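PDB 1B7G: protein (glyceraldehyde 3-phosphate dehydrogenase) from Sulfolobus solfataricus, which oxidises and phosphorylates D-glyceraldehyde 3-phosphate to 1,3-bisphosphoglycerate in glycolysis, using NAD or, with marked preference, NADP as cofactor. Local coordinates for residues A[23-28]-A[317-322]; A[83-86]-A[92-95]; A[119-124]-A[308-313]; A[132-137]-A[312-317]. The protein carries 1 engineered substitution. All coordinates share one frame; numbering follows the deposited sequence.

Interaction 1: residues A[23-28]-A[317-322]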
loop_
_atom_site.group_PDB
_atom_site.type_symbol
_atom_site.label_atom_id
_atom_site.label_comp_id
_atom_site.label_asym_id
_atom_site.label_seq_id
_atom_site.Cartn_x
_atom_site.Cartn_y
_atom_site.Cartn_z
ATOM N N GLN A 23 -20.535 8.776 -3.714
ATOM C CA GLN A 23 -21.601 9.554 -3.062
ATOM C C GLN A 23 -22.942 9.254 -3.758
ATOM O O GLN A 23 -22.961 9.186 -4.989
ATOM C CB GLN A 23 -21.288 11.034 -3.167
ATOM C CG GLN A 23 -20.080 11.518 -2.358
ATOM C CD GLN A 23 -19.939 10.899 -1.004
ATOM O OE1 GLN A 23 -20.701 11.168 -0.066
ATOM N NE2 GLN A 23 -18.964 9.975 -0.862
ATOM N N PRO A 24 -24.018 9.149 -3.011
ATOM C CA PRO A 24 -25.344 8.911 -3.591
ATOM C C PRO A 24 -25.900 10.111 -4.325
ATOM O O PRO A 24 -26.777 9.954 -5.200
ATOM C CB PRO A 24 -26.219 8.583 -2.389
ATOM C CG PRO A 24 -25.546 9.277 -1.252
ATOM C CD PRO A 24 -24.062 9.184 -1.542
ATOM N N ASP A 25 -25.461 11.321 -3.996
ATOM C CA ASP A 25 -26.031 12.536 -4.572
ATOM C C ASP A 25 -25.124 13.264 -5.501
ATOM O O ASP A 25 -25.304 14.452 -5.849
ATOM C CB ASP A 25 -26.477 13.488 -3.425
ATOM C CG ASP A 25 -25.301 13.850 -2.505
ATOM O OD1 ASP A 25 -24.315 13.095 -2.424
ATOM O OD2 ASP A 25 -25.381 14.889 -1.838
ATOM N N MET A 26 -24.033 12.601 -5.923
ATOM C CA MET A 26 -23.123 13.240 -6.847
ATOM C C MET A 26 -22.807 12.315 -8.020
ATOM O O MET A 26 -22.789 11.099 -7.847
ATOM C CB MET A 26 -21.789 13.529 -6.094
ATOM C CG MET A 26 -21.951 14.434 -4.897
ATOM S SD MET A 26 -20.331 14.975 -4.219
ATOM C CE MET A 26 -20.872 15.778 -2.739
ATOM N N LYS A 27 -22.391 12.888 -9.126
ATOM C CA LYS A 27 -21.893 12.048 -10.219
ATOM C C LYS A 27 -20.607 12.689 -10.739
ATOM O O LYS A 27 -20.550 13.899 -10.940
ATOM C CB LYS A 27 -22.913 11.800 -11.314
ATOM C CG LYS A 27 -22.976 12.685 -12.521
ATOM C CD LYS A 27 -24.309 12.515 -13.255
ATOM C CE LYS A 27 -24.268 13.066 -14.668
ATOM N NZ LYS A 27 -25.630 13.173 -15.272
ATOM N N LEU A 28 -19.600 11.843 -10.953
ATOM C CA LEU A 28 -18.343 12.323 -11.502
ATOM C C LEU A 28 -18.491 12.599 -12.999
ATOM O O LEU A 28 -18.626 11.660 -13.779
ATOM C CB LEU A 28 -17.227 11.304 -11.287
ATOM C CG LEU A 28 -15.863 11.674 -11.900
ATOM C CD1 LEU A 28 -15.229 12.872 -11.209
ATOM C CD2 LEU A 28 -14.926 10.466 -11.792
ATOM N N LYS A 317 -25.098 24.144 -0.917
ATOM C CA LYS A 317 -26.198 24.179 0.040
ATOM C C LYS A 317 -27.077 22.942 -0.100
ATOM O O LYS A 317 -28.313 23.025 -0.120
ATOM C CB LYS A 317 -26.997 25.468 -0.210
ATOM C CG LYS A 317 -26.147 26.732 -0.181
ATOM C CD LYS A 317 -26.914 27.965 -0.657
ATOM C CE LYS A 317 -27.082 27.988 -2.172
ATOM N NZ LYS A 317 -27.834 29.218 -2.605
ATOM N N LEU A 318 -26.463 21.759 -0.142
ATOM C CA LEU A 318 -27.227 20.533 -0.364
ATOM C C LEU A 318 -27.924 19.994 0.852
ATOM O O LEU A 318 -28.980 19.361 0.703
ATOM C CB LEU A 318 -26.335 19.438 -0.963
ATOM C CG LEU A 318 -25.673 19.749 -2.290
ATOM C CD1 LEU A 318 -24.833 18.571 -2.772
ATOM C CD2 LEU A 318 -26.698 20.120 -3.375
ATOM N N MET A 319 -27.375 20.214 2.048
ATOM C CA MET A 319 -27.899 19.640 3.271
ATOM C C MET A 319 -27.111 20.135 4.493
ATOM O O MET A 319 -26.186 20.931 4.341
ATOM C CB MET A 319 -27.814 18.109 3.233
ATOM C CG MET A 319 -26.353 17.616 3.127
ATOM S SD MET A 319 -26.332 15.822 2.967
ATOM C CE MET A 319 -26.815 15.615 1.269
ATOM N N SER A 320 -27.501 19.699 5.667
ATOM C CA SER A 320 -26.908 20.223 6.894
ATOM C C SER A 320 -25.471 19.690 7.035
ATOM O O SER A 320 -25.174 18.716 6.364
ATOM C CB SER A 320 -27.743 19.858 8.101
ATOM O OG SER A 320 -27.596 18.506 8.506
ATOM N N ALA A 321 -24.717 20.264 7.977
ATOM C CA ALA A 321 -23.360 19.842 8.274
ATOM C C ALA A 321 -23.367 18.382 8.701
ATOM O O ALA A 321 -22.621 17.525 8.236
ATOM C CB ALA A 321 -22.776 20.702 9.404
ATOM N N GLU A 322 -24.311 18.102 9.594
ATOM C CA GLU A 322 -24.482 16.774 10.136
ATOM C C GLU A 322 -24.920 15.756 9.093
ATOM O O GLU A 322 -24.396 14.613 9.046
ATOM C CB GLU A 322 -25.433 16.819 11.318
ATOM C CG GLU A 322 -25.319 15.574 12.193
ATOM C CD GLU A 322 -24.191 15.733 13.218
ATOM O OE1 GLU A 322 -23.424 16.730 13.183
ATOM O OE2 GLU A 322 -24.107 14.860 14.098
#

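Interaction 2: residues A[83-86]-A[92-95]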
loop_
_atom_site.group_PDB
_atom_site.type_symbol
_atom_site.label_atom_id
_atom_site.label_comp_id
_atom_site.label_asym_id
_atom_site.label_seq_id
_atom_site.Cartn_x
_atom_site.Cartn_y
_atom_site.Cartn_z
ATOM N N ASP A 83 -10.890 21.551 -7.475
ATOM C CA ASP A 83 -9.566 21.865 -8.021
ATOM C C ASP A 83 -8.502 21.234 -7.125
ATOM O O ASP A 83 -8.421 21.587 -5.947
ATOM C CB ASP A 83 -9.375 23.373 -8.142
ATOM C CG ASP A 83 -8.051 23.777 -8.760
ATOM O OD1 ASP A 83 -6.977 23.285 -8.351
ATOM O OD2 ASP A 83 -8.071 24.644 -9.659
ATOM N N THR A 84 -7.755 20.317 -7.707
ATOM C CA THR A 84 -6.694 19.600 -6.998
ATOM C C THR A 84 -5.394 19.689 -7.777
ATOM O O THR A 84 -4.597 18.750 -7.819
ATOM C CB THR A 84 -7.043 18.133 -6.737
ATOM O OG1 THR A 84 -7.279 17.441 -7.963
ATOM C CG2 THR A 84 -8.266 17.975 -5.857
ATOM N N THR A 85 -5.175 20.821 -8.418
ATOM C CA THR A 85 -4.000 21.119 -9.187
ATOM C C THR A 85 -2.825 21.467 -8.236
ATOM O O THR A 85 -3.059 21.840 -7.101
ATOM C CB THR A 85 -4.247 22.336 -10.104
ATOM O OG1 THR A 85 -4.573 23.499 -9.317
ATOM C CG2 THR A 85 -5.387 22.037 -11.061
ATOM N N PRO A 86 -1.639 21.563 -8.773
ATOM C CA PRO A 86 -0.456 21.857 -7.966
ATOM C C PRO A 86 -0.535 23.175 -7.256
ATOM O O PRO A 86 -1.317 24.069 -7.640
ATOM C CB PRO A 86 0.692 21.664 -8.943
ATOM C CG PRO A 86 0.152 20.886 -10.104
ATOM C CD PRO A 86 -1.311 21.253 -10.199
ATOM N N GLN A 92 -4.516 30.138 -10.980
ATOM C CA GLN A 92 -4.509 30.306 -12.429
ATOM C C GLN A 92 -5.866 29.906 -12.987
ATOM O O GLN A 92 -6.334 30.568 -13.899
ATOM C CB GLN A 92 -3.394 29.480 -13.054
ATOM C CG GLN A 92 -2.001 29.972 -12.631
ATOM C CD GLN A 92 -0.904 29.149 -13.276
ATOM O OE1 GLN A 92 -1.108 28.497 -14.303
ATOM N NE2 GLN A 92 0.284 29.175 -12.680
ATOM N N TYR A 93 -6.539 28.906 -12.393
ATOM C CA TYR A 93 -7.870 28.545 -12.844
ATOM C C TYR A 93 -8.970 29.396 -12.218
ATOM O O TYR A 93 -10.057 29.509 -12.802
ATOM C CB TYR A 93 -8.177 27.066 -12.631
ATOM C CG TYR A 93 -7.601 26.187 -13.710
ATOM C CD1 TYR A 93 -8.283 26.029 -14.919
ATOM C CD2 TYR A 93 -6.408 25.513 -13.528
ATOM C CE1 TYR A 93 -7.758 25.236 -15.923
ATOM C CE2 TYR A 93 -5.876 24.720 -14.524
ATOM C CZ TYR A 93 -6.564 24.586 -15.720
ATOM O OH TYR A 93 -6.045 23.780 -16.697
ATOM N N LYS A 94 -8.709 30.092 -11.100
ATOM C CA LYS A 94 -9.772 30.893 -10.488
ATOM C C LYS A 94 -10.515 31.811 -11.441
ATOM O O LYS A 94 -11.753 31.779 -11.524
ATOM C CB LYS A 94 -9.255 31.565 -9.216
ATOM C CG LYS A 94 -10.243 32.507 -8.549
ATOM C CD LYS A 94 -11.500 31.782 -8.114
ATOM C CE LYS A 94 -12.519 32.760 -7.533
ATOM N NZ LYS A 94 -11.972 33.604 -6.456
ATOM N N PRO A 95 -9.880 32.644 -12.235
ATOM C CA PRO A 95 -10.560 33.500 -13.200
ATOM C C PRO A 95 -11.370 32.716 -14.226
ATOM O O PRO A 95 -12.461 33.158 -14.622
ATOM C CB PRO A 95 -9.448 34.298 -13.854
ATOM C CG PRO A 95 -8.181 33.576 -13.555
ATOM C CD PRO A 95 -8.402 32.858 -12.250
#

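Interaction 3: residues A[119-124]-A[308-313]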
loop_
_atom_site.group_PDB
_atom_site.type_symbol
_atom_site.label_atom_id
_atom_site.label_comp_id
_atom_site.label_asym_id
_atom_site.label_seq_id
_atom_site.Cartn_x
_atom_site.Cartn_y
_atom_site.Cartn_z
ATOM N N PHE A 119 -11.955 26.127 4.879
ATOM C CA PHE A 119 -12.887 25.175 5.447
ATOM C C PHE A 119 -12.262 23.954 6.078
ATOM O O PHE A 119 -11.314 23.367 5.585
ATOM C CB PHE A 119 -13.700 24.648 4.195
ATOM C CG PHE A 119 -14.670 23.531 4.399
ATOM C CD1 PHE A 119 -14.314 22.208 4.386
ATOM C CD2 PHE A 119 -16.035 23.821 4.494
ATOM C CE1 PHE A 119 -15.224 21.189 4.529
ATOM C CE2 PHE A 119 -16.978 22.809 4.668
ATOM C CZ PHE A 119 -16.586 21.479 4.667
ATOM N N SER A 120 -12.921 23.412 7.062
ATOM C CA SER A 120 -12.732 22.124 7.641
ATOM C C SER A 120 -14.093 21.701 8.196
ATOM O O SER A 120 -14.556 22.448 9.056
ATOM C CB SER A 120 -11.653 22.090 8.737
ATOM O OG SER A 120 -11.187 20.734 8.883
ATOM N N ALA A 121 -14.656 20.579 7.793
ATOM C CA ALA A 121 -16.018 20.203 8.127
ATOM C C ALA A 121 -16.334 20.093 9.592
ATOM O O ALA A 121 -17.432 20.448 10.015
ATOM C CB ALA A 121 -16.475 18.909 7.423
ATOM N N LEU A 122 -15.438 19.630 10.442
ATOM C CA LEU A 122 -15.661 19.569 11.865
ATOM C C LEU A 122 -15.656 20.968 12.489
ATOM O O LEU A 122 -15.889 21.017 13.702
ATOM C CB LEU A 122 -14.627 18.687 12.562
ATOM C CG LEU A 122 -14.947 17.200 12.674
ATOM C CD1 LEU A 122 -15.052 16.566 11.295
ATOM C CD2 LEU A 122 -13.913 16.456 13.508
ATOM N N CYS A 123 -15.336 22.045 11.783
ATOM C CA CYS A 123 -15.306 23.332 12.423
ATOM C C CYS A 123 -16.255 24.397 11.860
ATOM O O CYS A 123 -16.808 25.100 12.699
ATOM C CB CYS A 123 -13.903 24.015 12.415
ATOM S SG CYS A 123 -12.605 22.966 13.117
ATOM N N ASN A 124 -16.347 24.614 10.558
ATOM C CA ASN A 124 -17.116 25.752 10.072
ATOM C C ASN A 124 -17.894 25.491 8.799
ATOM O O ASN A 124 -18.003 26.358 7.914
ATOM C CB ASN A 124 -16.143 26.950 9.885
ATOM C CG ASN A 124 -15.210 26.715 8.716
ATOM O OD1 ASN A 124 -14.976 25.550 8.355
ATOM N ND2 ASN A 124 -14.750 27.783 8.076
ATOM N N ASN A 308 -13.210 17.465 1.151
ATOM C CA ASN A 308 -13.599 17.995 -0.154
ATOM C C ASN A 308 -15.054 17.592 -0.480
ATOM O O ASN A 308 -15.794 18.394 -1.081
ATOM C CB ASN A 308 -12.647 17.525 -1.248
ATOM C CG ASN A 308 -11.431 18.392 -1.457
ATOM O OD1 ASN A 308 -11.466 19.363 -2.212
ATOM N ND2 ASN A 308 -10.336 18.058 -0.785
ATOM N N ILE A 309 -15.456 16.392 -0.052
ATOM C CA ILE A 309 -16.849 15.980 -0.279
ATOM C C ILE A 309 -17.818 16.867 0.489
ATOM O O ILE A 309 -18.799 17.421 -0.068
ATOM C CB ILE A 309 -17.060 14.499 0.042
ATOM C CG1 ILE A 309 -16.184 13.589 -0.809
ATOM C CG2 ILE A 309 -18.556 14.148 -0.184
ATOM C CD1 ILE A 309 -16.229 13.855 -2.308
ATOM N N ASP A 310 -17.546 17.154 1.765
ATOM C CA ASP A 310 -18.415 18.061 2.528
ATOM C C ASP A 310 -18.424 19.460 1.984
ATOM O O ASP A 310 -19.473 20.154 2.001
ATOM C CB ASP A 310 -18.016 18.044 4.004
ATOM C CG ASP A 310 -18.247 16.702 4.646
ATOM O OD1 ASP A 310 -19.276 16.066 4.294
ATOM O OD2 ASP A 310 -17.440 16.266 5.499
ATOM N N ALA A 311 -17.269 19.943 1.502
ATOM C CA ALA A 311 -17.148 21.263 0.963
ATOM C C ALA A 311 -18.107 21.405 -0.243
ATOM O O ALA A 311 -18.655 22.493 -0.439
ATOM C CB ALA A 311 -15.737 21.659 0.566
ATOM N N ILE A 312 -18.191 20.369 -1.067
ATOM C CA ILE A 312 -19.130 20.412 -2.198
ATOM C C ILE A 312 -20.535 20.652 -1.647
ATOM O O ILE A 312 -21.239 21.547 -2.072
ATOM C CB ILE A 312 -19.106 19.105 -3.004
ATOM C CG1 ILE A 312 -17.817 19.024 -3.836
ATOM C CG2 ILE A 312 -20.326 19.007 -3.909
ATOM C CD1 ILE A 312 -17.407 17.628 -4.274
ATOM N N ARG A 313 -20.917 19.903 -0.629
ATOM C CA ARG A 313 -22.246 20.044 -0.050
ATOM C C ARG A 313 -22.474 21.405 0.558
ATOM O O ARG A 313 -23.563 21.973 0.342
ATOM C CB ARG A 313 -22.526 18.903 0.937
ATOM C CG ARG A 313 -22.491 17.557 0.249
ATOM C CD ARG A 313 -23.591 16.618 0.751
ATOM N NE ARG A 313 -23.470 15.308 0.096
ATOM C CZ ARG A 313 -22.646 14.340 0.484
ATOM N NH1 ARG A 313 -21.838 14.479 1.554
ATOM N NH2 ARG A 313 -22.658 13.224 -0.237
#

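Interaction 4: residues A[132-137]-A[312-317]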
loop_
_atom_site.group_PDB
_atom_site.type_symbol
_atom_site.label_atom_id
_atom_site.label_comp_id
_atom_site.label_asym_id
_atom_site.label_seq_id
_atom_site.Cartn_x
_atom_site.Cartn_y
_atom_site.Cartn_z
ATOM N N LYS A 132 -19.300 30.282 -2.989
ATOM C CA LYS A 132 -19.049 29.715 -4.309
ATOM C C LYS A 132 -17.652 29.153 -4.437
ATOM O O LYS A 132 -17.387 28.353 -5.339
ATOM C CB LYS A 132 -19.303 30.812 -5.379
ATOM C CG LYS A 132 -20.800 31.196 -5.362
ATOM C CD LYS A 132 -21.025 32.457 -6.186
ATOM C CE LYS A 132 -22.459 32.952 -6.024
ATOM N NZ LYS A 132 -22.702 33.513 -4.658
ATOM N N TYR A 133 -16.706 29.713 -3.677
ATOM C CA TYR A 133 -15.288 29.344 -3.731
ATOM C C TYR A 133 -14.796 29.061 -2.325
ATOM O O TYR A 133 -15.020 29.897 -1.431
ATOM C CB TYR A 133 -14.438 30.403 -4.444
ATOM C CG TYR A 133 -14.931 30.558 -5.879
ATOM C CD1 TYR A 133 -14.729 29.553 -6.818
ATOM C CD2 TYR A 133 -15.677 31.679 -6.234
ATOM C CE1 TYR A 133 -15.196 29.688 -8.126
ATOM C CE2 TYR A 133 -16.173 31.799 -7.524
ATOM C CZ TYR A 133 -15.948 30.808 -8.444
ATOM O OH TYR A 133 -16.458 30.950 -9.727
ATOM N N ILE A 134 -14.405 27.831 -2.059
ATOM C CA ILE A 134 -14.049 27.365 -0.707
ATOM C C ILE A 134 -12.629 26.801 -0.742
ATOM O O ILE A 134 -12.295 26.060 -1.666
ATOM C CB ILE A 134 -15.032 26.273 -0.249
ATOM C CG1 ILE A 134 -16.440 26.858 -0.004
ATOM C CG2 ILE A 134 -14.553 25.554 1.011
ATOM C CD1 ILE A 134 -17.436 25.856 0.571
ATOM N N ARG A 135 -11.780 27.177 0.231
ATOM C CA ARG A 135 -10.427 26.602 0.228
ATOM C C ARG A 135 -10.363 25.541 1.311
ATOM O O ARG A 135 -10.610 25.857 2.474
ATOM C CB ARG A 135 -9.318 27.637 0.502
ATOM C CG ARG A 135 -7.926 26.953 0.399
ATOM C CD ARG A 135 -6.837 27.979 0.807
ATOM N NE ARG A 135 -7.012 28.345 2.212
ATOM C CZ ARG A 135 -6.050 28.845 2.981
ATOM N NH1 ARG A 135 -4.825 28.985 2.492
ATOM N NH2 ARG A 135 -6.300 29.115 4.249
ATOM N N VAL A 136 -10.257 24.273 0.936
ATOM C CA VAL A 136 -10.090 23.242 1.961
ATOM C C VAL A 136 -8.633 23.393 2.460
ATOM O O VAL A 136 -7.727 23.321 1.650
ATOM C CB VAL A 136 -10.304 21.830 1.420
ATOM C CG1 VAL A 136 -9.819 20.786 2.437
ATOM C CG2 VAL A 136 -11.799 21.559 1.074
ATOM N N VAL A 137 -8.412 23.565 3.752
ATOM C CA VAL A 137 -7.053 23.774 4.269
ATOM C C VAL A 137 -6.150 22.570 3.971
ATOM O O VAL A 137 -6.609 21.492 3.588
ATOM C CB VAL A 137 -7.020 24.046 5.774
ATOM C CG1 VAL A 137 -7.218 25.549 6.041
ATOM C CG2 VAL A 137 -8.060 23.241 6.525
ATOM N N ILE A 312 -18.191 20.369 -1.067
ATOM C CA ILE A 312 -19.130 20.412 -2.198
ATOM C C ILE A 312 -20.535 20.652 -1.647
ATOM O O ILE A 312 -21.239 21.547 -2.072
ATOM C CB ILE A 312 -19.106 19.105 -3.004
ATOM C CG1 ILE A 312 -17.817 19.024 -3.836
ATOM C CG2 ILE A 312 -20.326 19.007 -3.909
ATOM C CD1 ILE A 312 -17.407 17.628 -4.274
ATOM N N ARG A 313 -20.917 19.903 -0.629
ATOM C CA ARG A 313 -22.246 20.044 -0.050
ATOM C C ARG A 313 -22.474 21.405 0.558
ATOM O O ARG A 313 -23.563 21.973 0.342
ATOM C CB ARG A 313 -22.526 18.903 0.937
ATOM C CG ARG A 313 -22.491 17.557 0.249
ATOM C CD ARG A 313 -23.591 16.618 0.751
ATOM N NE ARG A 313 -23.470 15.308 0.096
ATOM C CZ ARG A 313 -22.646 14.340 0.484
ATOM N NH1 ARG A 313 -21.838 14.479 1.554
ATOM N NH2 ARG A 313 -22.658 13.224 -0.237
ATOM N N ALA A 314 -21.477 21.992 1.259
ATOM C CA ALA A 314 -21.626 23.317 1.804
ATOM C C ALA A 314 -21.823 24.382 0.723
ATOM O O ALA A 314 -22.764 25.172 0.722
ATOM C CB ALA A 314 -20.413 23.719 2.643
ATOM N N SER A 315 -20.897 24.434 -0.221
ATOM C CA SER A 315 -20.931 25.377 -1.309
ATOM C C SER A 315 -22.292 25.351 -2.039
ATOM O O SER A 315 -22.833 26.406 -2.348
ATOM C CB SER A 315 -19.864 25.006 -2.330
ATOM O OG SER A 315 -19.674 25.932 -3.351
ATOM N N MET A 316 -22.783 24.144 -2.323
ATOM C CA MET A 316 -24.022 23.995 -3.098
ATOM C C MET A 316 -25.250 23.942 -2.211
ATOM O O MET A 316 -26.341 23.674 -2.708
ATOM C CB MET A 316 -23.976 22.714 -3.920
ATOM C CG MET A 316 -22.795 22.568 -4.848
ATOM S SD MET A 316 -22.787 23.801 -6.161
ATOM C CE MET A 316 -24.150 23.173 -7.155
ATOM N N LYS A 317 -25.098 24.144 -0.917
ATOM C CA LYS A 317 -26.198 24.179 0.040
ATOM C C LYS A 317 -27.077 22.942 -0.100
ATOM O O LYS A 317 -28.313 23.025 -0.120
ATOM C CB LYS A 317 -26.997 25.468 -0.210
ATOM C CG LYS A 317 -26.147 26.732 -0.181
ATOM C CD LYS A 317 -26.914 27.965 -0.657
ATOM C CE LYS A 317 -27.082 27.988 -2.172
ATOM N NZ LYS A 317 -27.834 29.218 -2.605
#

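Interaction 1: residues A[23-28]-A[317-322]
D25 meets L318 and M319 at the surface of the Rossmann-type nucleotide-binding domain. The turn before strand 26-32 here faces the link between helix 304-315 and helix 321-331. That link opens with a Schellman motif, in which K317 has a positive phi (52°) and ends the first helix. L318 and M319 follow directly, and both start their side chains toward the 23-28 turn.

One carboxylate oxygen does all the touching from the D25 side. OD2 of D25 lies 3.8 Å from CD1 of L318, one branch of the leucine. The M319 chain arrives from the opposite direction and bends at chi3 (76°), which turns its methyl end toward the acid. These are van der Waals contacts, made beside an oxygen that is already engaged.

R313 of helix 304-315 holds both oxygens. Its NH2 forms a salt bridge with OD1 of D25, and its NE lies close to OD2. Q23 OE1 accepts from the same NH2. M319 also packs on R313, so the methionine lies against both members of the ion pair. At the carboxylate, its CE carbon comes to 3.5 Å from OD2 of D25.

Interaction 2: residues A[83-86]-A[92-95]
D83 and Y93 bring the end of strand 80-83 and helix 89-99 together, with their CA atoms 8.4 Å apart and both side chains pointing across. They belong to a beta-alpha unit of the Rossmann-type domain.

D83 works in two directions. Its CG stands opposite the backbone N (chi1 -177°), which sends the carboxylate toward the helix. OD2 reaches the root of the tyrosine and lies 3.8 Å from CB of Y93. The two side chains cross at about a right angle, and the carboxylate plane is turned 69° from the ring.

OD1 instead binds the loop of D83 itself. OD1 of D83 accepts from OG1 of T85 at 2.6 Å through its syn lone pair. The backbone N of T85 bonds to the same OD1 at 3.1 Å, on the anti side and 34° out of the carboxylate plane. This second bond makes an Asx turn, and the two bonds together hold T85 in place. The T85 methyl CG2 then sits 4.4 Å from CD2 of Y93, a loose contact oblique to the ring. Were D83 an alanine, the T85 hydroxyl and amide would lose their shared acceptor, and the turn is likely to relax away from Y93.

OD2 of D83 also bonds to the hydroxyl of Y97, one turn further along helix 89-99. T85 also touches the glycine-rich turn thought to bind the cofactor. The contact thus ties the loop after strand 80-83 to the helix that follows it, with D83, T85 and Y93 all packing on N7 of the adjacent strand 2-7.

Interaction 3: residues A[119-124]-A[308-313]
F119 and A121 pack on D310 and A311 of helix 304-315, which covers a face of the parallel Rossmann-type sheet. F119 belongs to strand 118-119, an outermost strand of that sheet within the chain.

The apolar part is a CH-pi contact. The methyl CB of A311 stands over the centre of the F119 ring, 4.0 Å from the centroid and only 11° off the ring normal. The CA of A311 lies over a face as well. The ring gets there because CG of F119 is anti to the backbone N (chi1 174°), which swings the side chain from the strand toward the helix. Its far end reaches the helix backbone, with CZ of F119 3.6 Å from N of A311. D310 meets the same ring differently: its CB sits at the edge, near the ring plane, 3.8 Å from CZ of F119. Cut back to an alanine, F119 would probably leave a gap against the helix and the A311 methyl without the ring face it rests on.

The carboxylate of D310 finds its partners outside the two segments. D310 OD2 forms a salt bridge with R245, and its OD1 bonds to S324 and T328 of helix 321-331. Within segment 119-124, the backbone N of S120 donates to OD1 of N124 at 3.2 Å, nearly straight at 168°. Nearby, C123 is joined to C149 by a disulfide.

A121 supplies the remaining contact with D310. Its methyl CB touches the carboxylate directly, 3.4 Å from OD2 of D310.

Interaction 4: residues A[132-137]-A[312-317]
This contact is part of the packing of a helix on the parallel sheet of the Rossmann-type domain, in which I134 of strand 133-136 points at the last turn of helix 304-315. It is structural packing, away from the annotated sites.

I134 carries most of the strand's part. Its CG1 branch lies anti to the carbonyl carbon (chi1 -69°) and extends straight on (chi2 -175°), so the tip CD1 does the touching. CD1 of I134 lies 3.8 Å from the backbone N of S315. The CB of S315 is nearly as close to it. On the A314 side the contact is looser, with CD1 of I134 4.2 Å from CB of A314. The isoleucine tip therefore rests on the helix backbone at S315 and between two small side chains, consistent with the close approach of strand and helix.

S315 also faces the residue just before the strand. The CA atoms of K132 and S315 are 5.6 Å apart, the nearest pair of the two segments. OG of S315 approaches O of K132 at 3.9 Å, a contact and not a bond. The hydroxyl is instead bonded to the carbonyl oxygen of K131, which ties the helix end to the loop leading into the strand. The helix stops just beyond, at a Schellman motif with K317.

Strand 133-136 lies between strands 103-106 and 118-119. I134 also packs on A311 one turn earlier in helix 304-315 and on A128 of helix 121-128, while A314 and R313 touch Y125 of that same helix.

Helix 304-315 ties three of the contacts together. Interactions 3 and 4 share I312 and R313, and their centres are about 7 Å apart. CB of F119 packs on CG2 of I134 at 3.4 Å. Interaction 1 lies about 11 Å from each, centre to centre, and is linked to both by the salt bridge from OD1 of D25 to NH2 of R313, at 2.7 Å. Interaction 2 joins interaction 4 through the cation-pi pair of K94 and Y133. It is nearest to the probable cofactor site, with the D83 and T85 side chains about 9 Å from those of I12 and G109 respectively. The F119 side chain is about 12 Å from that of S138, in the phosphate site.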